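Local structure of 2-oxoglutarate dehydrogenase E3 component (Thermus thermophilus, 2YQU) at residues 132-137 with 318-323; 171-176 with 229-234; 224-229 with 249-254; 288-293 with 298-303. The protein probably catalyses the NAD(+)-dependent reoxidation of protein-bound dihydrolipoyl groups to lipoyl groups, with one FAD per subunit as cofactor. All coordinates share one frame; numbering follows the deposited sequence.

Contact 1 (132-137 with 318-323); sequences YILIAT and IAAVEH. With FAD (flavin-adenine dinucleotide), chain D.
L134 reaches from its strand toward helix 310-326 and splits its two methyls between neighbouring residues of that helix. L134 CD1 meets A320 CB at 4.2 Å. L134 CD2 lies 4.4 Å from V321 CG1, a looser touch. CG stands anti to the backbone N (chi1 174°), which sends the branch toward the helix, and chi2 of 60° sets one methyl before each partner. A320 points its CB at the strand. V321 is turned partly aside and offers one branch. All three residues are buried and the contact is purely apolar. L134 CA and A320 CA are 8.1 Å apart, so the leucine spans most of the gap to the small alanine. This is helix-on-sheet packing in the FAD domain, a Rossmann-like fold with a parallel sheet in which strand 133-135 lies between strands 2-7 and 297-299. L134 also touches A16 of helix 11-22, and both L134 and A320 touch Y298. Past L134 the segment runs on to the cofactor. T137 CG2 sits over the face of the adenine, 3.3 Å from FAD N7A. A136 O comes within 3.4 Å of FAD C5B. T137 OG1 is hydrogen-bonded to the backbone O of Y265.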
# COMPACT_ATOMS: atom_id res chain seq x y z
N TYR A 132 16.57 -35.87 4.87
CA TYR A 132 15.38 -35.18 5.36
C TYR A 132 14.28 -35.24 4.31
O TYR A 132 14.55 -35.15 3.12
CB TYR A 132 15.70 -33.72 5.63
CG TYR A 132 16.74 -33.49 6.69
CD1 TYR A 132 18.05 -33.18 6.35
CD2 TYR A 132 16.41 -33.57 8.04
CE1 TYR A 132 19.01 -32.96 7.33
CE2 TYR A 132 17.36 -33.35 9.03
CZ TYR A 132 18.66 -33.05 8.67
OH TYR A 132 19.60 -32.84 9.64
N ILE A 133 13.03 -35.38 4.75
CA ILE A 133 11.88 -35.34 3.85
C ILE A 133 10.93 -34.27 4.37
O ILE A 133 10.69 -34.19 5.57
CB ILE A 133 11.18 -36.69 3.80
CG1 ILE A 133 12.17 -37.75 3.32
CG2 ILE A 133 9.94 -36.63 2.90
CD1 ILE A 133 11.63 -39.15 3.34
N LEU A 134 10.40 -33.47 3.46
CA LEU A 134 9.52 -32.36 3.79
C LEU A 134 8.21 -32.58 3.06
O LEU A 134 8.17 -32.52 1.84
CB LEU A 134 10.14 -31.04 3.33
CG LEU A 134 9.29 -29.79 3.49
CD1 LEU A 134 8.91 -29.55 4.93
CD2 LEU A 134 10.03 -28.59 2.91
N ILE A 135 7.16 -32.86 3.82
CA ILE A 135 5.81 -33.06 3.29
C ILE A 135 5.13 -31.70 3.16
O ILE A 135 4.90 -31.03 4.17
CB ILE A 135 4.98 -33.98 4.20
CG1 ILE A 135 5.68 -35.34 4.37
CG2 ILE A 135 3.59 -34.19 3.60
CD1 ILE A 135 5.16 -36.15 5.52
N ALA A 136 4.80 -31.34 1.92
CA ALA A 136 4.17 -30.08 1.59
C ALA A 136 3.09 -30.33 0.53
O ALA A 136 3.04 -29.67 -0.51
CB ALA A 136 5.22 -29.08 1.08
N THR A 137 2.22 -31.29 0.84
CA THR A 137 1.17 -31.75 -0.07
C THR A 137 -0.11 -30.91 -0.11
O THR A 137 -1.03 -31.20 -0.88
CB THR A 137 0.80 -33.22 0.27
OG1 THR A 137 0.62 -33.39 1.68
CG2 THR A 137 1.94 -34.15 -0.07
N ILE A 318 10.64 -22.12 4.91
CA ILE A 318 11.92 -21.49 5.25
C ILE A 318 12.40 -21.97 6.62
O ILE A 318 13.57 -22.36 6.78
CB ILE A 318 11.79 -19.94 5.24
CG1 ILE A 318 11.49 -19.40 3.83
CG2 ILE A 318 13.05 -19.28 5.81
CD1 ILE A 318 12.54 -19.64 2.82
N ALA A 319 11.50 -21.93 7.61
CA ALA A 319 11.84 -22.29 8.99
C ALA A 319 12.20 -23.77 9.11
O ALA A 319 13.09 -24.12 9.89
CB ALA A 319 10.67 -21.97 9.93
N ALA A 320 11.52 -24.61 8.34
CA ALA A 320 11.76 -26.05 8.38
C ALA A 320 13.16 -26.39 7.89
O ALA A 320 13.90 -27.12 8.55
CB ALA A 320 10.73 -26.78 7.53
N VAL A 321 13.54 -25.83 6.74
CA VAL A 321 14.84 -26.16 6.14
C VAL A 321 15.98 -25.49 6.88
O VAL A 321 17.08 -26.03 6.97
CB VAL A 321 14.89 -25.86 4.61
CG1 VAL A 321 13.81 -26.65 3.87
CG2 VAL A 321 14.78 -24.38 4.30
N GLU A 322 15.73 -24.31 7.44
CA GLU A 322 16.71 -23.67 8.31
C GLU A 322 16.93 -24.47 9.59
O GLU A 322 18.04 -24.50 10.11
CB GLU A 322 16.27 -22.23 8.61
CG GLU A 322 16.52 -21.31 7.42
CD GLU A 322 16.21 -19.85 7.70
OE1 GLU A 322 16.53 -19.02 6.82
OE2 GLU A 322 15.65 -19.52 8.78
N HIS A 323 15.90 -25.15 10.08
CA HIS A 323 16.04 -26.02 11.25
C HIS A 323 16.83 -27.28 10.90
O HIS A 323 17.67 -27.72 11.68
CB HIS A 323 14.69 -26.42 11.82
CG HIS A 323 14.78 -27.21 13.09
ND1 HIS A 323 14.40 -28.53 13.18
CD2 HIS A 323 15.25 -26.86 14.32
CE1 HIS A 323 14.60 -28.96 14.42
NE2 HIS A 323 15.11 -27.96 15.13
PA FAD D . -0.22 -26.35 -2.30
O1A FAD D . -1.59 -26.91 -2.41
O2A FAD D . -0.09 -24.95 -2.90
O5B FAD D . 0.80 -27.38 -2.98
C5B FAD D . 0.68 -28.76 -2.74
C4B FAD D . 1.19 -29.48 -3.96
O4B FAD D . 1.47 -30.82 -3.60
C3B FAD D . 0.17 -29.52 -5.10
O3B FAD D . 0.70 -28.94 -6.26
C2B FAD D . -0.10 -31.00 -5.30
O2B FAD D . -0.24 -31.33 -6.67
C1B FAD D . 1.12 -31.65 -4.68
N9A FAD D . 0.95 -33.00 -4.12
C8A FAD D . 0.06 -33.42 -3.17
N7A FAD D . 0.30 -34.72 -2.90
C5A FAD D . 1.33 -35.13 -3.67
C6A FAD D . 1.99 -36.35 -3.80
N6A FAD D . 1.74 -37.39 -3.00
N1A FAD D . 3.03 -36.43 -4.69
C2A FAD D . 3.45 -35.35 -5.44
N3A FAD D . 2.80 -34.15 -5.29
C4A FAD D . 1.76 -34.06 -4.43
N1 FAD D . -3.63 -17.98 -0.14
C2 FAD D . -3.10 -16.74 0.12
O2 FAD D . -2.22 -16.58 0.97
N3 FAD D . -3.55 -15.65 -0.59
C4 FAD D . -4.54 -15.79 -1.54
O4 FAD D . -4.75 -14.83 -2.26
C4X FAD D . -5.09 -17.04 -1.81
N5 FAD D . -6.08 -17.19 -2.77
C5X FAD D . -6.60 -18.46 -3.02
C6 FAD D . -7.60 -18.60 -3.98
C7 FAD D . -8.14 -19.87 -4.25
C7M FAD D . -9.14 -20.00 -5.37
C8 FAD D . -7.67 -20.98 -3.56
C8M FAD D . -7.99 -22.38 -4.03
C9 FAD D . -6.67 -20.83 -2.59
C9A FAD D . -6.14 -19.57 -2.31
N10 FAD D . -5.15 -19.41 -1.34
C10 FAD D . -4.63 -18.15 -1.10
C1' FAD D . -4.69 -20.54 -0.46
C2' FAD D . -3.37 -21.08 -1.02
O2' FAD D . -3.55 -21.54 -2.35
C3' FAD D . -2.77 -22.17 -0.13
O3' FAD D . -2.70 -21.72 1.20
C4' FAD D . -1.36 -22.53 -0.59
O4' FAD D . -1.38 -22.97 -1.92
C5' FAD D . -0.75 -23.58 0.34
O5' FAD D . 0.53 -23.96 -0.14
P FAD D . 1.09 -25.44 0.13
O1P FAD D . 2.49 -25.53 -0.38
O2P FAD D . 0.88 -25.86 1.58
O3P FAD D . 0.16 -26.44 -0.74

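Contact 2 (171-176 with 229-234); sequences IVVGGG and VRVTAV
This is a small, buried, wholly apolar contact between two different sheets of the NAD-binding region. V173 ends strand 169-173 in the middle of a parallel sheet. V231 and V234 lie on strand 231-237, an outer strand of a three-stranded antiparallel sheet. V173 faces the other strand with both methyls. V173 CG1 meets V231 CG2 at 3.9 Å. V173 CG2 meets V234 CG2 at 4.3 Å. One valine therefore bridges two residues of the facing strand. V173 CG1 is anti to the backbone N (chi1 -178°) and CG2 lies beside that N, which turns CG1 to V231 and CG2 to V234. The V173 and V231 side chains cross obliquely, and their CA atoms are 7.7 Å apart. V231 and V234 can both face V173, although they are three residues apart, because T232 and A233 form a classic beta bulge opposite E244. The extra residue resets the alternation of the strand. Neighbours close the core around these valines: V231 packs on L196, V243 and L245, and both V231 and V234 touch W146. Just after V173 the chain enters the glycine turn G174-G175-G176. At the backbone angles of G174 a side chain would collide with V173 O, which calls for glycine. G176 takes the N-cap position before helix 177-188, and G175 N is hydrogen-bonded to E197 OE1. V231 and E197 are NAD(+) contacts of this protein, although no NAD(+) is bound to this chain here. The strand, glycine turn and helix, with G174, G176 and G179, fit the GxGxxG motif of a Rossmann-type dinucleotide fold, and the glycines probably bind NAD(+).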
# COMPACT_ATOMS: atom_id res chain seq x y z
N ILE A 171 -24.83 -19.27 -7.01
CA ILE A 171 -24.91 -19.45 -5.57
C ILE A 171 -23.54 -19.91 -5.09
O ILE A 171 -22.97 -20.84 -5.64
CB ILE A 171 -25.99 -20.49 -5.17
CG1 ILE A 171 -27.38 -19.98 -5.56
CG2 ILE A 171 -25.93 -20.78 -3.67
CD1 ILE A 171 -28.45 -21.04 -5.52
N VAL A 172 -23.00 -19.22 -4.10
CA VAL A 172 -21.78 -19.63 -3.42
C VAL A 172 -22.17 -20.26 -2.07
O VAL A 172 -22.74 -19.60 -1.21
CB VAL A 172 -20.84 -18.43 -3.18
CG1 VAL A 172 -19.56 -18.88 -2.48
CG2 VAL A 172 -20.53 -17.70 -4.49
N VAL A 173 -21.87 -21.54 -1.91
CA VAL A 173 -22.09 -22.23 -0.65
C VAL A 173 -20.80 -22.12 0.17
O VAL A 173 -19.80 -22.76 -0.14
CB VAL A 173 -22.44 -23.73 -0.86
CG1 VAL A 173 -22.71 -24.42 0.47
CG2 VAL A 173 -23.65 -23.86 -1.76
N GLY A 174 -20.86 -21.30 1.21
CA GLY A 174 -19.72 -21.04 2.07
C GLY A 174 -19.37 -19.56 2.02
O GLY A 174 -19.24 -19.00 0.94
N GLY A 175 -19.20 -18.95 3.19
CA GLY A 175 -18.93 -17.53 3.28
C GLY A 175 -17.50 -17.22 3.69
O GLY A 175 -17.24 -16.21 4.32
N GLY A 176 -16.56 -18.10 3.33
CA GLY A 176 -15.16 -17.87 3.59
C GLY A 176 -14.51 -17.02 2.51
O GLY A 176 -15.17 -16.55 1.58
N VAL A 229 -27.70 -20.35 7.80
CA VAL A 229 -28.45 -21.19 6.88
C VAL A 229 -27.67 -22.48 6.62
O VAL A 229 -26.52 -22.45 6.21
CB VAL A 229 -28.69 -20.46 5.54
CG1 VAL A 229 -29.17 -21.40 4.44
CG2 VAL A 229 -29.68 -19.30 5.74
N ARG A 230 -28.32 -23.62 6.88
CA ARG A 230 -27.70 -24.92 6.62
C ARG A 230 -28.16 -25.50 5.28
O ARG A 230 -29.32 -25.85 5.10
CB ARG A 230 -28.04 -25.90 7.74
CG ARG A 230 -27.31 -27.23 7.59
CD ARG A 230 -27.22 -28.03 8.87
NE ARG A 230 -28.50 -28.64 9.22
CZ ARG A 230 -28.96 -29.79 8.74
NH1 ARG A 230 -28.27 -30.49 7.86
NH2 ARG A 230 -30.13 -30.24 9.16
N VAL A 231 -27.22 -25.62 4.36
CA VAL A 231 -27.46 -26.29 3.09
C VAL A 231 -27.47 -27.80 3.33
O VAL A 231 -26.57 -28.33 3.99
CB VAL A 231 -26.38 -25.92 2.05
CG1 VAL A 231 -26.56 -26.74 0.77
CG2 VAL A 231 -26.42 -24.43 1.75
N THR A 232 -28.50 -28.47 2.82
CA THR A 232 -28.68 -29.90 3.03
C THR A 232 -28.41 -30.71 1.76
O THR A 232 -28.19 -31.92 1.85
CB THR A 232 -30.09 -30.20 3.54
OG1 THR A 232 -31.06 -29.55 2.72
CG2 THR A 232 -30.30 -29.61 4.92
N ALA A 233 -28.45 -30.07 0.60
CA ALA A 233 -28.12 -30.73 -0.66
C ALA A 233 -27.75 -29.73 -1.74
O ALA A 233 -28.25 -28.62 -1.77
CB ALA A 233 -29.31 -31.59 -1.14
N VAL A 234 -26.85 -30.15 -2.62
CA VAL A 234 -26.58 -29.42 -3.86
C VAL A 234 -26.58 -30.46 -4.96
O VAL A 234 -25.81 -31.42 -4.91
CB VAL A 234 -25.23 -28.67 -3.83
CG1 VAL A 234 -25.02 -27.89 -5.13
CG2 VAL A 234 -25.19 -27.73 -2.63

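Contact 3 (224-229 with 249-254); sequences TIRTGV and EVLEAD
R226 reaches across from strand 224-226 to grip E249 and brush L251. The contact joins two sheets of the Rossmann-type NAD-binding region. Strand 224-226 is an outermost strand of its parallel sheet, and strand 250-253 is an outer strand of the small antiparallel sheet. The first segment begins with T224, which packs on I194 of the adjoining strand 192-196. I225 follows and turns to V195 and I202. R226 then points its side chain at the other segment. Its chain bends at chi3 (63°), which swings the guanidinium toward the carboxylate. L251 CD1 lies 3.9 Å from R226 NH1, in oblique contact. L251 and R226 both touch L196. T227 leaves the contact and packs on I202. G228 has a positive phi, which favours glycine. V229 follows, touching L245. The acid partner E249 comes from the opposite direction on an extended chain. Its two oxygens take one nitrogen each, in an end-on, two-pronged surface salt bridge. An alanine in place of R226 is likely to leave the E249 carboxylate without this charged mate and open a gap beside L251. The two groups are not quite coplanar, their planes being 27° apart. R226 NH1 to E249 OE1 is 3.1 Å, with the donor above the carboxylate plane. R226 NH2 to E249 OE2 is also 3.1 Å but straighter, at 174°, and approaches on the syn side, tilted out of the carboxylate plane, while OE2 lies in the guanidinium plane.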
# COMPACT_ATOMS: atom_id res chain seq x y z
N THR A 224 -26.37 -11.01 -2.40
CA THR A 224 -27.25 -11.48 -1.35
C THR A 224 -26.40 -12.33 -0.42
O THR A 224 -25.73 -13.25 -0.89
CB THR A 224 -28.39 -12.30 -1.95
OG1 THR A 224 -29.24 -11.43 -2.72
CG2 THR A 224 -29.31 -12.87 -0.87
N ILE A 225 -26.38 -11.99 0.87
CA ILE A 225 -25.63 -12.75 1.88
C ILE A 225 -26.61 -13.29 2.92
O ILE A 225 -27.33 -12.53 3.56
CB ILE A 225 -24.59 -11.85 2.59
CG1 ILE A 225 -23.71 -11.08 1.60
CG2 ILE A 225 -23.72 -12.68 3.54
CD1 ILE A 225 -22.86 -11.95 0.71
N ARG A 226 -26.62 -14.61 3.10
CA ARG A 226 -27.52 -15.24 4.05
C ARG A 226 -26.73 -16.14 4.99
O ARG A 226 -26.29 -17.22 4.60
CB ARG A 226 -28.58 -16.06 3.33
CG ARG A 226 -29.45 -15.23 2.41
CD ARG A 226 -30.41 -16.07 1.62
NE ARG A 226 -31.34 -16.75 2.51
CZ ARG A 226 -32.21 -17.68 2.13
NH1 ARG A 226 -32.28 -18.06 0.86
NH2 ARG A 226 -33.01 -18.23 3.03
N THR A 227 -26.56 -15.67 6.21
CA THR A 227 -25.89 -16.44 7.25
C THR A 227 -26.91 -17.22 8.07
O THR A 227 -28.12 -17.01 7.93
CB THR A 227 -25.06 -15.52 8.15
OG1 THR A 227 -25.92 -14.54 8.77
CG2 THR A 227 -24.06 -14.70 7.33
N GLY A 228 -26.43 -18.12 8.93
CA GLY A 228 -27.32 -18.94 9.74
C GLY A 228 -28.20 -19.90 8.95
O GLY A 228 -29.29 -20.25 9.39
N VAL A 229 -27.70 -20.35 7.80
CA VAL A 229 -28.45 -21.19 6.88
C VAL A 229 -27.67 -22.48 6.62
O VAL A 229 -26.52 -22.45 6.21
CB VAL A 229 -28.69 -20.46 5.54
CG1 VAL A 229 -29.17 -21.40 4.44
CG2 VAL A 229 -29.68 -19.30 5.74
N GLU A 249 -36.71 -25.06 1.78
CA GLU A 249 -36.47 -24.06 0.74
C GLU A 249 -35.49 -24.57 -0.31
O GLU A 249 -34.48 -25.18 0.02
CB GLU A 249 -35.96 -22.74 1.34
CG GLU A 249 -35.83 -21.61 0.34
CD GLU A 249 -35.29 -20.33 0.93
OE1 GLU A 249 -34.96 -19.40 0.16
OE2 GLU A 249 -35.19 -20.23 2.17
N VAL A 250 -35.80 -24.31 -1.57
CA VAL A 250 -34.97 -24.72 -2.69
C VAL A 250 -34.61 -23.50 -3.52
O VAL A 250 -35.48 -22.75 -3.95
CB VAL A 250 -35.70 -25.75 -3.59
CG1 VAL A 250 -34.80 -26.20 -4.74
CG2 VAL A 250 -36.18 -26.93 -2.77
N LEU A 251 -33.31 -23.29 -3.70
CA LEU A 251 -32.81 -22.24 -4.57
C LEU A 251 -32.33 -22.87 -5.87
O LEU A 251 -31.87 -24.00 -5.89
CB LEU A 251 -31.66 -21.48 -3.90
CG LEU A 251 -32.01 -20.67 -2.65
CD1 LEU A 251 -30.75 -20.13 -2.01
CD2 LEU A 251 -32.97 -19.54 -2.98
N GLU A 252 -32.48 -22.12 -6.95
CA GLU A 252 -32.02 -22.55 -8.27
C GLU A 252 -31.02 -21.53 -8.79
O GLU A 252 -31.17 -20.34 -8.55
CB GLU A 252 -33.20 -22.68 -9.23
CG GLU A 252 -33.81 -24.07 -9.25
CD GLU A 252 -35.21 -24.11 -9.85
OE1 GLU A 252 -35.99 -25.02 -9.48
OE2 GLU A 252 -35.52 -23.25 -10.69
N ALA A 253 -30.01 -22.02 -9.50
CA ALA A 253 -29.02 -21.16 -10.14
C ALA A 253 -28.40 -21.85 -11.36
O ALA A 253 -28.59 -23.05 -11.58
CB ALA A 253 -27.95 -20.77 -9.13
N ASP A 254 -27.67 -21.08 -12.16
CA ASP A 254 -26.98 -21.62 -13.33
C ASP A 254 -25.71 -22.37 -12.95
O ASP A 254 -25.32 -23.35 -13.60
CB ASP A 254 -26.64 -20.49 -14.30
CG ASP A 254 -27.86 -19.79 -14.81
OD1 ASP A 254 -28.22 -18.73 -14.25
OD2 ASP A 254 -28.53 -20.23 -15.76

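Contact 4 (288-293 with 298-303); sequences EHLRTR and YAIGDV. With FAD (flavin-adenine dinucleotide), chain D.
The Y298 ring is met by R291 through a methylene rather than the charge. R291 CG sits over one face of the Y298 ring, 3.9 Å from its centroid, in an offset CH-pi contact. R291 CG lies beside the backbone N (chi1 -63°), which lays the methylene over the ring. R291 NE forms a salt bridge with D287. H289 O lies at the ring edge, 3.4 Å from Y298 CE2. The backbones bridge once at R291 and Y298, where A299 N donates to L290 O at 3.0 Å. L290 O also receives a CA-H...O contact from Y298 CA at 3.1 Å. L290 CD1 meets I300 CG2 at 4.0 Å, side chains crossing at about a right angle. Y298 OH is hydrogen-bonded to H323 ND1. A leucine in place of Y298 has no flat face or hydroxyl, and would probably leave R291 CG without its ring and H323 ND1 without its partner. Strand 297-299 edges the FAD-domain parallel sheet and leads to the cofactor. D302 N donates to FAD O2P at 3.0 Å, and D302 OD2 accepts from FAD O3' at 2.9 Å. The chemistry implies glycine at G301, where a side chain would clash with FAD O2P, and D302 binding both phosphate and ribityl chain.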
# COMPACT_ATOMS: atom_id res chain seq x y z
N GLU A 288 6.93 -27.41 17.24
CA GLU A 288 7.20 -25.99 16.97
C GLU A 288 8.31 -25.74 15.95
O GLU A 288 8.47 -24.62 15.48
CB GLU A 288 7.50 -25.24 18.28
CG GLU A 288 8.57 -25.85 19.16
CD GLU A 288 8.92 -24.96 20.35
OE1 GLU A 288 8.90 -25.46 21.50
OE2 GLU A 288 9.20 -23.76 20.12
N HIS A 289 9.07 -26.78 15.60
CA HIS A 289 10.06 -26.69 14.53
C HIS A 289 9.60 -27.36 13.24
O HIS A 289 10.40 -27.55 12.32
CB HIS A 289 11.38 -27.29 15.00
CG HIS A 289 11.86 -26.70 16.28
ND1 HIS A 289 12.77 -25.68 16.33
CD2 HIS A 289 11.52 -26.97 17.56
CE1 HIS A 289 13.00 -25.36 17.60
NE2 HIS A 289 12.24 -26.12 18.36
N LEU A 290 8.32 -27.71 13.19
CA LEU A 290 7.66 -28.31 12.03
C LEU A 290 8.09 -29.76 11.78
O LEU A 290 7.88 -30.28 10.69
CB LEU A 290 7.82 -27.44 10.78
CG LEU A 290 7.28 -26.02 11.00
CD1 LEU A 290 7.91 -25.03 10.05
CD2 LEU A 290 5.76 -26.02 10.89
N ARG A 291 8.66 -30.41 12.79
CA ARG A 291 8.98 -31.83 12.69
C ARG A 291 7.75 -32.66 13.01
O ARG A 291 7.02 -32.36 13.96
CB ARG A 291 10.07 -32.24 13.69
CG ARG A 291 11.41 -31.60 13.51
CD ARG A 291 12.35 -31.89 14.68
NE ARG A 291 11.87 -31.28 15.92
CZ ARG A 291 12.58 -31.18 17.05
NH1 ARG A 291 13.82 -31.63 17.13
NH2 ARG A 291 12.03 -30.61 18.12
N THR A 292 7.55 -33.73 12.26
CA THR A 292 6.57 -34.75 12.63
C THR A 292 7.17 -35.55 13.77
O THR A 292 8.27 -35.23 14.27
CB THR A 292 6.26 -35.69 11.45
OG1 THR A 292 7.43 -36.43 11.09
CG2 THR A 292 5.89 -34.92 10.18
N ARG A 293 6.48 -36.61 14.18
CA ARG A 293 6.99 -37.48 15.24
C ARG A 293 8.22 -38.28 14.79
O ARG A 293 8.96 -38.79 15.64
CB ARG A 293 5.88 -38.40 15.76
CG ARG A 293 5.46 -39.51 14.82
CD ARG A 293 4.47 -40.48 15.46
NE ARG A 293 3.65 -41.17 14.47
CZ ARG A 293 2.47 -41.74 14.73
NH1 ARG A 293 1.81 -42.36 13.76
NH2 ARG A 293 1.94 -41.69 15.95
N TYR A 298 9.62 -33.49 8.14
CA TYR A 298 8.95 -32.25 8.50
C TYR A 298 7.67 -32.13 7.68
O TYR A 298 7.53 -32.75 6.64
CB TYR A 298 9.84 -31.06 8.20
CG TYR A 298 11.10 -30.94 9.05
CD1 TYR A 298 12.12 -31.88 8.97
CD2 TYR A 298 11.28 -29.85 9.88
CE1 TYR A 298 13.29 -31.74 9.73
CE2 TYR A 298 12.44 -29.70 10.64
CZ TYR A 298 13.43 -30.65 10.56
OH TYR A 298 14.57 -30.50 11.32
N ALA A 299 6.75 -31.29 8.13
CA ALA A 299 5.53 -30.99 7.37
C ALA A 299 5.15 -29.54 7.54
O ALA A 299 5.33 -28.97 8.61
CB ALA A 299 4.39 -31.89 7.81
N ILE A 300 4.62 -28.95 6.47
CA ILE A 300 4.36 -27.50 6.39
C ILE A 300 3.14 -27.18 5.54
O ILE A 300 2.66 -28.00 4.77
CB ILE A 300 5.57 -26.76 5.76
CG1 ILE A 300 5.81 -27.26 4.32
CG2 ILE A 300 6.82 -26.89 6.64
CD1 ILE A 300 6.75 -26.40 3.47
N GLY A 301 2.67 -25.94 5.66
CA GLY A 301 1.62 -25.44 4.82
C GLY A 301 0.24 -25.95 5.17
O GLY A 301 -0.05 -26.26 6.32
N ASP A 302 -0.61 -26.02 4.15
CA ASP A 302 -2.00 -26.41 4.33
C ASP A 302 -2.19 -27.81 4.92
O ASP A 302 -3.27 -28.11 5.40
CB ASP A 302 -2.75 -26.36 2.99
CG ASP A 302 -3.09 -24.96 2.54
OD1 ASP A 302 -3.89 -24.85 1.57
OD2 ASP A 302 -2.63 -23.93 3.07
N VAL A 303 -1.17 -28.67 4.84
CA VAL A 303 -1.30 -30.03 5.38
C VAL A 303 -1.12 -30.11 6.91
O VAL A 303 -1.41 -31.13 7.51
CB VAL A 303 -0.34 -31.03 4.67
CG1 VAL A 303 1.06 -31.01 5.27
CG2 VAL A 303 -0.93 -32.43 4.71
PA FAD D . -0.22 -26.35 -2.30
O1A FAD D . -1.59 -26.91 -2.41
O2A FAD D . -0.09 -24.95 -2.90
O5B FAD D . 0.80 -27.38 -2.98
C5B FAD D . 0.68 -28.76 -2.74
C4B FAD D . 1.19 -29.48 -3.96
O4B FAD D . 1.47 -30.82 -3.60
C3B FAD D . 0.17 -29.52 -5.10
O3B FAD D . 0.70 -28.94 -6.26
C2B FAD D . -0.10 -31.00 -5.30
O2B FAD D . -0.24 -31.33 -6.67
C1B FAD D . 1.12 -31.65 -4.68
N9A FAD D . 0.95 -33.00 -4.12
C8A FAD D . 0.06 -33.42 -3.17
N7A FAD D . 0.30 -34.72 -2.90
C5A FAD D . 1.33 -35.13 -3.67
C6A FAD D . 1.99 -36.35 -3.80
N6A FAD D . 1.74 -37.39 -3.00
N1A FAD D . 3.03 -36.43 -4.69
C2A FAD D . 3.45 -35.35 -5.44
N3A FAD D . 2.80 -34.15 -5.29
C4A FAD D . 1.76 -34.06 -4.43
N1 FAD D . -3.63 -17.98 -0.14
C2 FAD D . -3.10 -16.74 0.12
O2 FAD D . -2.22 -16.58 0.97
N3 FAD D . -3.55 -15.65 -0.59
C4 FAD D . -4.54 -15.79 -1.54
O4 FAD D . -4.75 -14.83 -2.26
C4X FAD D . -5.09 -17.04 -1.81
N5 FAD D . -6.08 -17.19 -2.77
C5X FAD D . -6.60 -18.46 -3.02
C6 FAD D . -7.60 -18.60 -3.98
C7 FAD D . -8.14 -19.87 -4.25
C7M FAD D . -9.14 -20.00 -5.37
C8 FAD D . -7.67 -20.98 -3.56
C8M FAD D . -7.99 -22.38 -4.03
C9 FAD D . -6.67 -20.83 -2.59
C9A FAD D . -6.14 -19.57 -2.31
N10 FAD D . -5.15 -19.41 -1.34
C10 FAD D . -4.63 -18.15 -1.10
C1' FAD D . -4.69 -20.54 -0.46
C2' FAD D . -3.37 -21.08 -1.02
O2' FAD D . -3.55 -21.54 -2.35
C3' FAD D . -2.77 -22.17 -0.13
O3' FAD D . -2.70 -21.72 1.20
C4' FAD D . -1.36 -22.53 -0.59
O4' FAD D . -1.38 -22.97 -1.92
C5' FAD D . -0.75 -23.58 0.34
O5' FAD D . 0.53 -23.96 -0.14
P FAD D . 1.09 -25.44 0.13
O1P FAD D . 2.49 -25.53 -0.38
O2P FAD D . 0.88 -25.86 1.58
O3P FAD D . 0.16 -26.44 -0.74

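Overall arrangement
The contacts form two pairs. Contacts 1 and 4 have centres 7 Å apart and share the parallel sheet of the FAD domain, where strands 133-135 and 297-299 are neighbours. H323 ND1 and Y298 OH, 2.7 Å apart, join them, and both contacts touch FAD. Contacts 2 and 3 also have centres 7 Å apart. They share V229 and the two sheets of the NAD-binding region, and I171 packs on L251 and A253 between them. Their segments alternate along the chain. The pairs are well separated: contacts 1 and 2 have centres 36 Å apart. In sequence, segment 132-137 comes first and 318-323 last, with the other three contacts between, so the chain leaves the FAD domain, builds the NAD-binding region and returns.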